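Local structure of Lmo2470 protein (Listeria monocytogenes EGD-e, 5HL3) at residues A[12-17]-A[26-31]; A[21-26]-A[61-66]; A[31-34]-A[39-42]; A[251-254]-A[259-262]; A[255-260]-A[293-298]. The protein is the internalin InlP, a calcium-binding leucine-rich-repeat protein that interacts with afadin and facilitates crossing of the basement membrane by Listeria. One frame throughout, in Å; residues are numbered along the deposited sequence. Where two conformers were deposited one is given.

Interaction 1 (A[12-17]-A[26-31])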
# COMPACT_ATOMS: atom_id res chain seq x y z
N ALA A 12 -45.68 -0.55 -1.08
CA ALA A 12 -45.55 -1.78 -1.88
C ALA A 12 -44.77 -2.83 -1.15
O ALA A 12 -43.89 -2.50 -0.35
CB ALA A 12 -44.84 -1.47 -3.22
N PRO A 13 -45.03 -4.12 -1.45
CA PRO A 13 -44.15 -5.19 -0.93
C PRO A 13 -42.70 -4.97 -1.36
O PRO A 13 -42.42 -4.52 -2.46
CB PRO A 13 -44.72 -6.46 -1.59
CG PRO A 13 -46.17 -6.13 -1.79
CD PRO A 13 -46.16 -4.70 -2.23
N ILE A 14 -41.79 -5.30 -0.44
CA ILE A 14 -40.34 -5.18 -0.71
C ILE A 14 -39.96 -5.87 -2.03
O ILE A 14 -39.19 -5.32 -2.84
CB ILE A 14 -39.53 -5.76 0.49
CG1 ILE A 14 -39.64 -4.82 1.69
CG2 ILE A 14 -38.05 -5.96 0.13
CD1 ILE A 14 -39.13 -5.43 2.98
N ILE A 15 -40.50 -7.06 -2.26
CA ILE A 15 -40.17 -7.84 -3.45
C ILE A 15 -40.63 -7.19 -4.75
O ILE A 15 -40.09 -7.49 -5.80
CB ILE A 15 -40.69 -9.29 -3.29
CG1 ILE A 15 -40.14 -10.25 -4.37
CG2 ILE A 15 -42.22 -9.33 -3.26
CD1 ILE A 15 -38.64 -10.40 -4.41
N ASP A 16 -41.63 -6.31 -4.67
CA ASP A 16 -42.08 -5.58 -5.85
C ASP A 16 -41.19 -4.34 -6.10
O ASP A 16 -40.87 -4.02 -7.26
CB ASP A 16 -43.54 -5.18 -5.72
CG ASP A 16 -44.48 -6.40 -5.67
OD1 ASP A 16 -44.15 -7.48 -6.20
OD2 ASP A 16 -45.55 -6.19 -5.14
N VAL A 17 -40.72 -3.69 -5.03
CA VAL A 17 -39.81 -2.55 -5.19
C VAL A 17 -38.43 -3.00 -5.67
O VAL A 17 -37.83 -2.35 -6.52
CB VAL A 17 -39.64 -1.81 -3.83
CG1 VAL A 17 -38.70 -0.62 -3.97
CG2 VAL A 17 -41.00 -1.37 -3.27
N ASP A 26 -31.71 -8.88 1.21
CA ASP A 26 -30.83 -7.92 1.88
C ASP A 26 -31.57 -6.64 2.24
O ASP A 26 -31.35 -6.09 3.31
CB ASP A 26 -29.60 -7.62 1.03
CG ASP A 26 -28.62 -8.79 0.99
OD1 ASP A 26 -28.90 -9.87 1.59
OD2 ASP A 26 -27.57 -8.61 0.31
N MSE A 27 -32.50 -6.21 1.39
CA MSE A 27 -33.28 -5.01 1.73
C MSE A 27 -34.21 -5.26 2.90
O MSE A 27 -34.37 -4.39 3.74
CB MSE A 27 -34.03 -4.49 0.50
CG MSE A 27 -33.10 -3.81 -0.51
SE MSE A 27 -32.03 -2.32 0.26
CE MSE A 27 -33.44 -1.42 1.27
N ALA A 28 -34.82 -6.44 2.99
CA ALA A 28 -35.65 -6.75 4.15
C ALA A 28 -34.84 -6.70 5.43
O ALA A 28 -35.29 -6.21 6.46
CB ALA A 28 -36.33 -8.12 3.98
N LYS A 29 -33.60 -7.20 5.38
CA LYS A 29 -32.73 -7.14 6.55
C LYS A 29 -32.39 -5.68 6.89
O LYS A 29 -32.44 -5.27 8.05
CB LYS A 29 -31.46 -7.95 6.30
CG LYS A 29 -30.58 -8.04 7.53
CD LYS A 29 -29.34 -8.87 7.27
CE LYS A 29 -28.33 -8.62 8.38
NZ LYS A 29 -26.95 -9.03 8.03
N ASN A 30 -32.04 -4.88 5.88
CA ASN A 30 -31.76 -3.45 6.11
C ASN A 30 -32.96 -2.72 6.74
O ASN A 30 -32.79 -1.87 7.61
CB ASN A 30 -31.39 -2.77 4.79
CG ASN A 30 -29.95 -3.04 4.36
OD1 ASN A 30 -29.04 -2.99 5.17
ND2 ASN A 30 -29.76 -3.29 3.09
N LEU A 31 -34.17 -3.11 6.33
CA LEU A 31 -35.42 -2.48 6.79
C LEU A 31 -35.97 -3.14 8.07
O LEU A 31 -37.03 -2.75 8.57
CB LEU A 31 -36.45 -2.60 5.65
CG LEU A 31 -36.19 -1.68 4.45
CD1 LEU A 31 -36.83 -2.22 3.19
CD2 LEU A 31 -36.70 -0.28 4.75
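This is a small apolar contact in the N-terminal cap of the internalin, where Ile-14, in the first turn of the short helix 14-17, packs on the last turn of helix 21-30. Ile-14 supplies the whole of one side. Its CD1 lies 3.9 Å from CA of Ala-28 and 4.0 Å from CB of the same residue, so the methyl rests on the helix backbone as much as on a side chain. The same CD1 meets CD1 of Leu-31 at 4.0 Å, the two side chains reaching toward each other tip to tip. The other branch of Ile-14, CG2, stands anti to the backbone N and comes 4.3 Å from CB of Met-27, a selenomethionine. Beyond CB the Met-27 chain turns off and leads away, to pack on Leu-51 and Phe-53 of strand 50-53, the first strand of the long parallel sheet. One turn of helix 21-30 is thus held between helix 14-17 and strand 50-53, where the repeat sheet begins.

Pro-13 is the N-cap of the short helix, and its O accepts from both Asp-16 N (3.0 Å) and Val-17 N (3.2 Å), which fixes the turn from which Ile-14 projects. Backbone bonds from Ile-14 to Asp-38 and from Ile-15 to Val-36 tie this turn to the loop carrying Asp-38, a known calcium ligand that holds no ion in this chain. Between the segments themselves there are only carbon-to-carbon contacts of apolar groups near van der Waals distance, so their cohesion depends on shape and burial rather than on directed bonds.

Interaction 2 (A[21-26]-A[61-66])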
# COMPACT_ATOMS: atom_id res chain seq x y z
N ASP A 21 -34.29 -11.78 -5.92
CA ASP A 21 -34.37 -12.52 -4.66
C ASP A 21 -33.32 -12.07 -3.65
O ASP A 21 -33.64 -11.79 -2.50
CB ASP A 21 -34.33 -14.03 -4.89
CG ASP A 21 -35.62 -14.56 -5.59
OD1 ASP A 21 -36.66 -13.88 -5.63
OD2 ASP A 21 -35.58 -15.69 -6.09
N GLY A 22 -32.05 -11.98 -4.08
CA GLY A 22 -31.00 -11.61 -3.18
C GLY A 22 -31.09 -10.18 -2.73
O GLY A 22 -30.86 -9.88 -1.56
N LEU A 23 -31.39 -9.26 -3.65
CA LEU A 23 -31.51 -7.87 -3.26
C LEU A 23 -32.66 -7.68 -2.29
O LEU A 23 -32.54 -6.94 -1.31
CB LEU A 23 -31.70 -6.96 -4.48
CG LEU A 23 -31.64 -5.46 -4.19
CD1 LEU A 23 -30.23 -5.10 -3.75
CD2 LEU A 23 -32.08 -4.63 -5.38
N ALA A 24 -33.79 -8.31 -2.56
CA ALA A 24 -34.94 -8.17 -1.67
C ALA A 24 -34.67 -8.71 -0.28
O ALA A 24 -35.07 -8.12 0.71
CB ALA A 24 -36.17 -8.80 -2.27
N LYS A 25 -33.98 -9.84 -0.21
CA LYS A 25 -33.58 -10.43 1.08
C LYS A 25 -32.72 -9.44 1.86
O LYS A 25 -32.98 -9.18 3.04
CB LYS A 25 -32.83 -11.75 0.84
CG LYS A 25 -32.10 -12.34 2.04
CD LYS A 25 -31.59 -13.76 1.79
CE LYS A 25 -30.66 -14.24 2.91
NZ LYS A 25 -29.32 -13.57 2.90
N ASP A 26 -31.71 -8.88 1.21
CA ASP A 26 -30.83 -7.92 1.88
C ASP A 26 -31.57 -6.64 2.24
O ASP A 26 -31.35 -6.09 3.31
CB ASP A 26 -29.60 -7.62 1.03
CG ASP A 26 -28.62 -8.79 0.99
OD1 ASP A 26 -28.90 -9.87 1.59
OD2 ASP A 26 -27.57 -8.61 0.31
N ASP A 61 -26.56 -5.98 -12.54
CA ASP A 61 -27.92 -5.65 -12.96
C ASP A 61 -28.90 -5.58 -11.82
O ASP A 61 -29.74 -4.65 -11.76
CB ASP A 61 -28.41 -6.65 -14.00
CG ASP A 61 -27.76 -6.44 -15.36
OD1 ASP A 61 -27.15 -5.36 -15.57
OD2 ASP A 61 -27.90 -7.35 -16.22
N SER A 62 -28.87 -6.54 -10.91
CA SER A 62 -29.81 -6.45 -9.79
C SER A 62 -29.46 -5.33 -8.80
O SER A 62 -30.38 -4.73 -8.23
CB SER A 62 -30.06 -7.81 -9.14
OG SER A 62 -28.89 -8.53 -8.85
N MSE A 63 -28.18 -5.00 -8.60
CA MSE A 63 -27.85 -3.89 -7.72
C MSE A 63 -28.41 -2.59 -8.27
O MSE A 63 -28.76 -1.70 -7.52
CB MSE A 63 -26.33 -3.82 -7.52
CG MSE A 63 -25.94 -2.91 -6.34
SE MSE A 63 -26.48 -3.60 -4.57
CE MSE A 63 -24.83 -4.58 -4.15
N GLN A 64 -28.49 -2.47 -9.60
CA GLN A 64 -29.05 -1.28 -10.24
C GLN A 64 -30.52 -1.03 -9.84
O GLN A 64 -30.99 0.11 -9.92
CB GLN A 64 -28.99 -1.47 -11.76
CG GLN A 64 -29.34 -0.25 -12.56
CD GLN A 64 -28.16 0.64 -12.78
OE1 GLN A 64 -27.01 0.16 -12.98
NE2 GLN A 64 -28.42 1.94 -12.84
N LEU A 65 -31.23 -2.07 -9.41
CA LEU A 65 -32.62 -1.93 -8.99
C LEU A 65 -32.76 -1.01 -7.78
O LEU A 65 -33.87 -0.58 -7.48
CB LEU A 65 -33.26 -3.29 -8.67
CG LEU A 65 -33.29 -4.31 -9.83
CD1 LEU A 65 -33.60 -5.69 -9.27
CD2 LEU A 65 -34.30 -3.90 -10.90
N LEU A 66 -31.68 -0.69 -7.09
CA LEU A 66 -31.74 0.29 -6.02
C LEU A 66 -32.22 1.66 -6.49
O LEU A 66 -32.73 2.46 -5.69
CB LEU A 66 -30.37 0.44 -5.32
CG LEU A 66 -29.90 -0.70 -4.46
CD1 LEU A 66 -28.48 -0.44 -3.98
CD2 LEU A 66 -30.80 -0.96 -3.26
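Leu-23 pushes its branched end over residues 62-66, where helix 60-63 passes into a 3-10 segment, each of its two methyls taking a different part of that surface. CD2 lies on the backbone, 3.3 Å from O of Ser-62, and also touches CB of Leu-65 at 3.7 Å. The Ser-62 carbonyl is already engaged within its own segment, accepting from Leu-65 N at 3.0 Å, so the methyl packs against an oxygen that has a backbone partner. CD1, the other branch, lies 4.1 Å from SE of Met-63, a selenomethionine, and 4.2 Å from CD2 of Leu-66. CG anti to the backbone N (chi1 -172°) directs the branch of Leu-23 toward 62-66.

The contact joins the helical cap of the internalin to the start of its leucine-rich repeats: Leu-23, Met-63 and Leu-66 all touch Phe-53 on strand 50-53, the first strand of the parallel sheet. Met-63 leaves its helix pointing away from Leu-23, and bends at chi2 and chi3 bring its selenium back, so that the two side chains cross at about a right angle. Ser-62 turns its hydroxyl back to the start of its helix, where OG is hydrogen-bonded to Thr-59 N, just before the first helical residue. Nearly one turn further along helix 21-30, Asp-26 uses both carboxylate oxygens, OD1 with Thr-55 OG1 and OD2 with Glu-54 N.

Interaction 3 (A[31-34]-A[39-42])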
# COMPACT_ATOMS: atom_id res chain seq x y z
N LEU A 31 -34.17 -3.11 6.33
CA LEU A 31 -35.42 -2.48 6.79
C LEU A 31 -35.97 -3.14 8.07
O LEU A 31 -37.03 -2.75 8.57
CB LEU A 31 -36.45 -2.60 5.65
CG LEU A 31 -36.19 -1.68 4.45
CD1 LEU A 31 -36.83 -2.22 3.19
CD2 LEU A 31 -36.70 -0.28 4.75
N ASN A 32 -35.28 -4.14 8.58
CA ASN A 32 -35.75 -4.92 9.73
C ASN A 32 -37.17 -5.45 9.55
O ASN A 32 -38.00 -5.37 10.45
CB ASN A 32 -35.61 -4.17 11.05
CG ASN A 32 -35.73 -5.12 12.25
OD1 ASN A 32 -35.43 -6.31 12.16
ND2 ASN A 32 -36.17 -4.59 13.37
N LYS A 33 -37.45 -5.97 8.36
CA LYS A 33 -38.73 -6.63 8.08
C LYS A 33 -38.46 -8.13 8.01
O LYS A 33 -37.42 -8.55 7.48
CB LYS A 33 -39.30 -6.15 6.74
CG LYS A 33 -39.77 -4.71 6.74
CD LYS A 33 -41.00 -4.52 7.61
CE LYS A 33 -41.70 -3.20 7.36
NZ LYS A 33 -42.79 -2.97 8.35
N ASP A 34 -39.39 -8.93 8.53
CA ASP A 34 -39.16 -10.37 8.56
C ASP A 34 -39.33 -11.04 7.21
O ASP A 34 -38.81 -12.15 7.02
CB ASP A 34 -40.06 -11.05 9.58
CG ASP A 34 -39.69 -10.72 11.02
OD1 ASP A 34 -38.53 -10.30 11.29
OD2 ASP A 34 -40.57 -10.94 11.88
N VAL A 39 -44.97 -5.07 3.28
CA VAL A 39 -45.24 -3.80 2.62
C VAL A 39 -44.47 -2.68 3.31
O VAL A 39 -44.49 -2.56 4.54
CB VAL A 39 -46.75 -3.51 2.64
CG1 VAL A 39 -47.04 -2.10 2.15
CG2 VAL A 39 -47.47 -4.55 1.79
N ILE A 40 -43.77 -1.90 2.50
CA ILE A 40 -43.00 -0.75 2.98
C ILE A 40 -43.52 0.54 2.36
O ILE A 40 -44.12 0.54 1.29
CB ILE A 40 -41.49 -0.88 2.69
CG1 ILE A 40 -41.20 -1.10 1.20
CG2 ILE A 40 -40.90 -1.96 3.58
CD1 ILE A 40 -39.76 -0.80 0.83
N ASP A 41 -43.27 1.64 3.07
CA ASP A 41 -43.64 2.97 2.57
C ASP A 41 -42.41 3.88 2.62
O ASP A 41 -41.33 3.47 3.02
CB ASP A 41 -44.84 3.54 3.32
CG ASP A 41 -44.63 3.72 4.80
OD1 ASP A 41 -43.48 3.81 5.28
OD2 ASP A 41 -45.67 3.79 5.54
N GLN A 42 -42.57 5.12 2.19
CA GLN A 42 -41.42 6.02 2.11
C GLN A 42 -40.82 6.28 3.50
O GLN A 42 -39.60 6.42 3.64
CB GLN A 42 -41.79 7.33 1.40
CG GLN A 42 -40.59 8.22 1.11
CD GLN A 42 -39.58 7.54 0.19
OE1 GLN A 42 -39.96 7.02 -0.86
NE2 GLN A 42 -38.32 7.59 0.55
O HOH W 1 -44.15 -0.67 6.86
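CD1 of Leu-31 sits against the side chain of Ile-40, 4.0 Å from its CD1 and 4.1 Å from its CG2, in the N-terminal cap of the internalin where the loop after helix 21-30 leads to strand 39-40. The two side chains cross at about a right angle. Beside them the aliphatic part of Lys-33 closes the outer edge: its CE lies 4.1 Å from CG2 of Ile-40. Ile-40 offers both ends: with CG1 between the backbone N and the carbonyl carbon (chi1 57°), CD1 and CG2 both face Leu-31, and CG2 also meets Lys-33.

Behind this first layer, Ile-14 touches Lys-33 and Ile-40, and Leu-45 of helix 42-46 also packs on Ile-40. The turn is set by Asn-32, whose positive phi ends the helix in a Schellman motif and sends Lys-33 back toward the strand. Strand 39-40 is held in turn by its pairing with strand 12-13, and Asp-41 caps the helix that follows. Lys-33 also lies on Asp-38, a known calcium ligand with no ion bound in this chain. Lys-33 reaches the strand through a water, which accepts from its NZ at 3.1 Å and donates to Val-39 O at 3.0 Å.

Interaction 4 (A[251-254]-A[259-262])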
# COMPACT_ATOMS: atom_id res chain seq x y z
N GLU A 251 22.90 3.34 1.42
CA GLU A 251 22.98 4.64 2.08
C GLU A 251 21.56 5.15 2.23
O GLU A 251 20.75 4.97 1.32
CB GLU A 251 23.82 5.65 1.27
CG GLU A 251 24.10 6.97 2.00
CD GLU A 251 24.98 7.92 1.24
OE1 GLU A 251 24.71 8.11 0.02
OE2 GLU A 251 25.91 8.50 1.86
N LEU A 252 21.26 5.77 3.36
CA LEU A 252 19.93 6.35 3.62
C LEU A 252 19.93 7.83 3.26
O LEU A 252 20.96 8.51 3.32
CB LEU A 252 19.57 6.20 5.09
CG LEU A 252 19.57 4.74 5.59
CD1 LEU A 252 19.47 4.67 7.12
CD2 LEU A 252 18.48 3.95 4.90
N PRO A 253 18.75 8.38 2.94
CA PRO A 253 18.67 9.81 2.58
C PRO A 253 18.90 10.70 3.78
O PRO A 253 18.08 10.75 4.72
CB PRO A 253 17.25 9.96 2.00
CG PRO A 253 16.49 8.82 2.57
CD PRO A 253 17.47 7.69 2.70
N SER A 254 19.98 11.46 3.72
CA SER A 254 20.45 12.21 4.86
C SER A 254 19.50 13.31 5.35
O SER A 254 19.46 13.60 6.55
CB SER A 254 21.85 12.80 4.60
OG SER A 254 21.83 13.81 3.60
N THR A 259 13.70 10.53 10.57
CA THR A 259 12.34 10.00 10.43
C THR A 259 12.34 8.53 10.06
O THR A 259 11.29 7.92 10.04
CB THR A 259 11.56 10.73 9.30
OG1 THR A 259 12.08 10.36 8.01
CG2 THR A 259 11.57 12.23 9.47
N ILE A 260 13.51 7.96 9.81
CA ILE A 260 13.55 6.64 9.16
C ILE A 260 13.38 5.44 10.09
O ILE A 260 13.94 5.37 11.18
CB ILE A 260 14.87 6.49 8.35
CG1 ILE A 260 14.90 7.50 7.20
CG2 ILE A 260 15.05 5.08 7.78
CD1 ILE A 260 16.19 7.53 6.41
N TYR A 261 12.56 4.49 9.62
CA TYR A 261 12.50 3.16 10.21
C TYR A 261 13.22 2.20 9.28
O TYR A 261 12.83 2.04 8.12
CB TYR A 261 11.04 2.67 10.43
CG TYR A 261 11.00 1.30 11.09
CD1 TYR A 261 11.20 0.15 10.35
CD2 TYR A 261 10.75 1.16 12.46
CE1 TYR A 261 11.23 -1.11 10.96
CE2 TYR A 261 10.76 -0.11 13.07
CZ TYR A 261 11.01 -1.23 12.32
OH TYR A 261 11.03 -2.49 12.89
N VAL A 262 14.31 1.60 9.76
CA VAL A 262 14.99 0.47 9.09
C VAL A 262 15.57 -0.40 10.17
O VAL A 262 16.35 0.08 11.01
CB VAL A 262 16.19 0.86 8.16
CG1 VAL A 262 16.96 -0.41 7.75
CG2 VAL A 262 15.73 1.60 6.94
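Apolar packing accounts for the whole contact between the two segments, and CD1 of Ile-260 is at its centre. That methyl lies 3.9 Å from CB of Leu-252 and equally 3.9 Å from CD of Pro-253, filling the angle where the leucine side chain leaves the backbone and the proline ring begins. Ile-260 reaches it with an extended chain, CG1 anti to the carbonyl carbon (chi1 -65°) and chi2 near 175°. A second, looser touch lies farther along: CD2 of Leu-252 comes 4.2 Å from CG2 of Val-262, the side chains passing at a slant. Ile-260 and Val-262, two residues apart on an extended backbone, therefore both turn inward onto Leu-252.

Polar bonds hold the two backbones from outside. Leu-252 N donates to the side-chain OE1 of Gln-289, in helix 285-292, and that helix also covers the hydrophobic layer, with Ile-286 on Leu-252 and Met-290 on Val-262. Along the sheet, Thr-259 and Tyr-261 make backbone bonds to the neighbouring strand 241-243 and the residue after it.

Inward-facing aliphatic residues from a strand and from the returning loop are the layout of a leucine-rich-repeat coil, here at the last strand of the parallel sheet, where the solenoid meets the C-terminal domain.

Interaction 5 (A[255-260]-A[293-298])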
# COMPACT_ATOMS: atom_id res chain seq x y z
N ASN A 255 18.74 13.92 4.45
CA ASN A 255 17.86 15.02 4.84
C ASN A 255 16.74 14.64 5.79
O ASN A 255 16.24 15.48 6.52
CB ASN A 255 17.22 15.70 3.62
CG ASN A 255 18.23 16.38 2.74
OD1 ASN A 255 19.35 16.72 3.16
ND2 ASN A 255 17.83 16.64 1.51
N VAL A 256 16.37 13.37 5.78
CA VAL A 256 15.25 12.87 6.56
C VAL A 256 15.65 11.70 7.45
O VAL A 256 14.80 10.93 7.89
CB VAL A 256 14.09 12.48 5.60
CG1 VAL A 256 13.55 13.71 4.89
CG2 VAL A 256 14.51 11.40 4.61
N LEU A 257 16.93 11.59 7.75
CA LEU A 257 17.42 10.44 8.53
C LEU A 257 16.72 10.29 9.88
O LEU A 257 16.48 9.17 10.34
CB LEU A 257 18.96 10.55 8.69
CG LEU A 257 19.64 9.37 9.42
CD1 LEU A 257 19.32 8.00 8.87
CD2 LEU A 257 21.15 9.65 9.47
N ASP A 258 16.35 11.41 10.50
CA ASP A 258 15.66 11.37 11.80
C ASP A 258 14.23 10.82 11.77
O ASP A 258 13.63 10.66 12.80
CB ASP A 258 15.70 12.73 12.51
CG ASP A 258 15.05 13.87 11.72
OD1 ASP A 258 14.75 13.68 10.51
OD2 ASP A 258 14.93 15.01 12.30
N THR A 259 13.70 10.53 10.57
CA THR A 259 12.34 10.00 10.43
C THR A 259 12.34 8.53 10.06
O THR A 259 11.29 7.92 10.04
CB THR A 259 11.56 10.73 9.30
OG1 THR A 259 12.08 10.36 8.01
CG2 THR A 259 11.57 12.23 9.47
N ILE A 260 13.51 7.96 9.81
CA ILE A 260 13.55 6.64 9.16
C ILE A 260 13.38 5.44 10.09
O ILE A 260 13.94 5.37 11.18
CB ILE A 260 14.87 6.49 8.35
CG1 ILE A 260 14.90 7.50 7.20
CG2 ILE A 260 15.05 5.08 7.78
CD1 ILE A 260 16.19 7.53 6.41
N THR A 293 23.11 7.21 14.59
CA THR A 293 21.78 7.69 15.02
C THR A 293 21.08 6.68 15.93
O THR A 293 19.87 6.77 16.16
CB THR A 293 20.90 8.12 13.83
OG1 THR A 293 20.65 6.99 12.99
CG2 THR A 293 21.56 9.22 13.05
N ASN A 294 21.82 5.73 16.48
CA ASN A 294 21.27 4.84 17.52
C ASN A 294 20.12 3.97 17.07
O ASN A 294 19.20 3.68 17.85
CB ASN A 294 20.97 5.64 18.80
CG ASN A 294 22.21 6.28 19.35
OD1 ASN A 294 23.20 5.60 19.59
ND2 ASN A 294 22.21 7.60 19.46
N MSE A 295 20.19 3.51 15.83
CA MSE A 295 19.18 2.63 15.26
C MSE A 295 19.49 1.17 15.47
O MSE A 295 18.64 0.32 15.19
CB MSE A 295 19.06 2.90 13.76
CG MSE A 295 18.56 4.33 13.47
SE MSE A 295 18.53 4.77 11.55
CE MSE A 295 17.08 3.60 10.96
N LEU A 296 20.67 0.82 15.97
CA LEU A 296 21.03 -0.57 16.11
C LEU A 296 20.49 -1.19 17.38
O LEU A 296 20.51 -0.56 18.45
CB LEU A 296 22.55 -0.75 16.09
CG LEU A 296 23.29 -0.25 14.86
CD1 LEU A 296 24.81 -0.39 15.08
CD2 LEU A 296 22.84 -0.93 13.58
N VAL A 297 20.05 -2.44 17.27
CA VAL A 297 19.62 -3.24 18.44
C VAL A 297 20.72 -4.16 18.99
O VAL A 297 20.56 -4.77 20.05
CB VAL A 297 18.34 -4.07 18.13
CG1 VAL A 297 17.16 -3.19 17.74
CG2 VAL A 297 18.60 -5.16 17.08
N SER A 298 21.80 -4.32 18.22
CA SER A 298 22.96 -5.11 18.64
C SER A 298 24.19 -4.50 17.95
O SER A 298 24.06 -3.97 16.86
CB SER A 298 22.79 -6.57 18.21
OG SER A 298 22.67 -6.68 16.83
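The 3-10 turn 255-259 faces the loop that leaves helix 285-292, the backbones staying well apart, with CA of Ile-260 and CA of Met-295 9.2 Å from each other, so side chains span the gap. Leu-257 and Thr-293 meet tip to tip, CD2 of the leucine 3.6 Å from CG2 of the threonine. Leu-257 gets there with CG anti to its backbone N (chi1 -176°). Thr-293 presents its methyl because its hydroxyl is turned back to the helix, where OG1 is hydrogen-bonded to Gln-289 O. CD1 of Leu-257 meets SE of Met-295, a selenomethionine, at 4.3 Å and also leans on Leu-252.

Together these residues bridge the end of the leucine-rich repeats and the domain that follows, which belongs by sequence to a family of the E-set clan. Helix 285-292 finishes in a Schellman motif with Asn-294, at positive phi, as its C-prime residue, and this reversal brings Thr-293 and Met-295 to face the solenoid. Met-295 then extends and bends at chi3 (69°), laying CE over the strand that begins at Ile-260: CE lies 3.6 Å from O of Ile-260 and 4.1 Å from its CG2. Met-295 O accepts from Gln-263 NE2, a polar link beside the methyl contacts. Inside the 3-10 turn, Val-256 O takes two bonds from Thr-259, one from N at 2.9 Å and one from OG1 at 2.8 Å, the hydroxyl lying in the carbonyl plane.

In the fold
The five contacts form two groups, one at each end of the elongated chain, with the centres of interactions 1 and 4 about 56 Å apart. Interactions 1, 2 and 3 build the N-terminal cap: 1 and 2 are buried and use successive turns of helix 21-30, while 3 shares Leu-31 with 1 and is only partly buried, which fits its water-linked lysine. Interactions 4 and 5 share Thr-259 and Ile-260 at the last repeat; 4 is buried inside the coil, whereas 5 lies at the surface and reaches into the C-terminal domain. All rely on aliphatic packing, and selenomethionine ends contribute to 2 and 5.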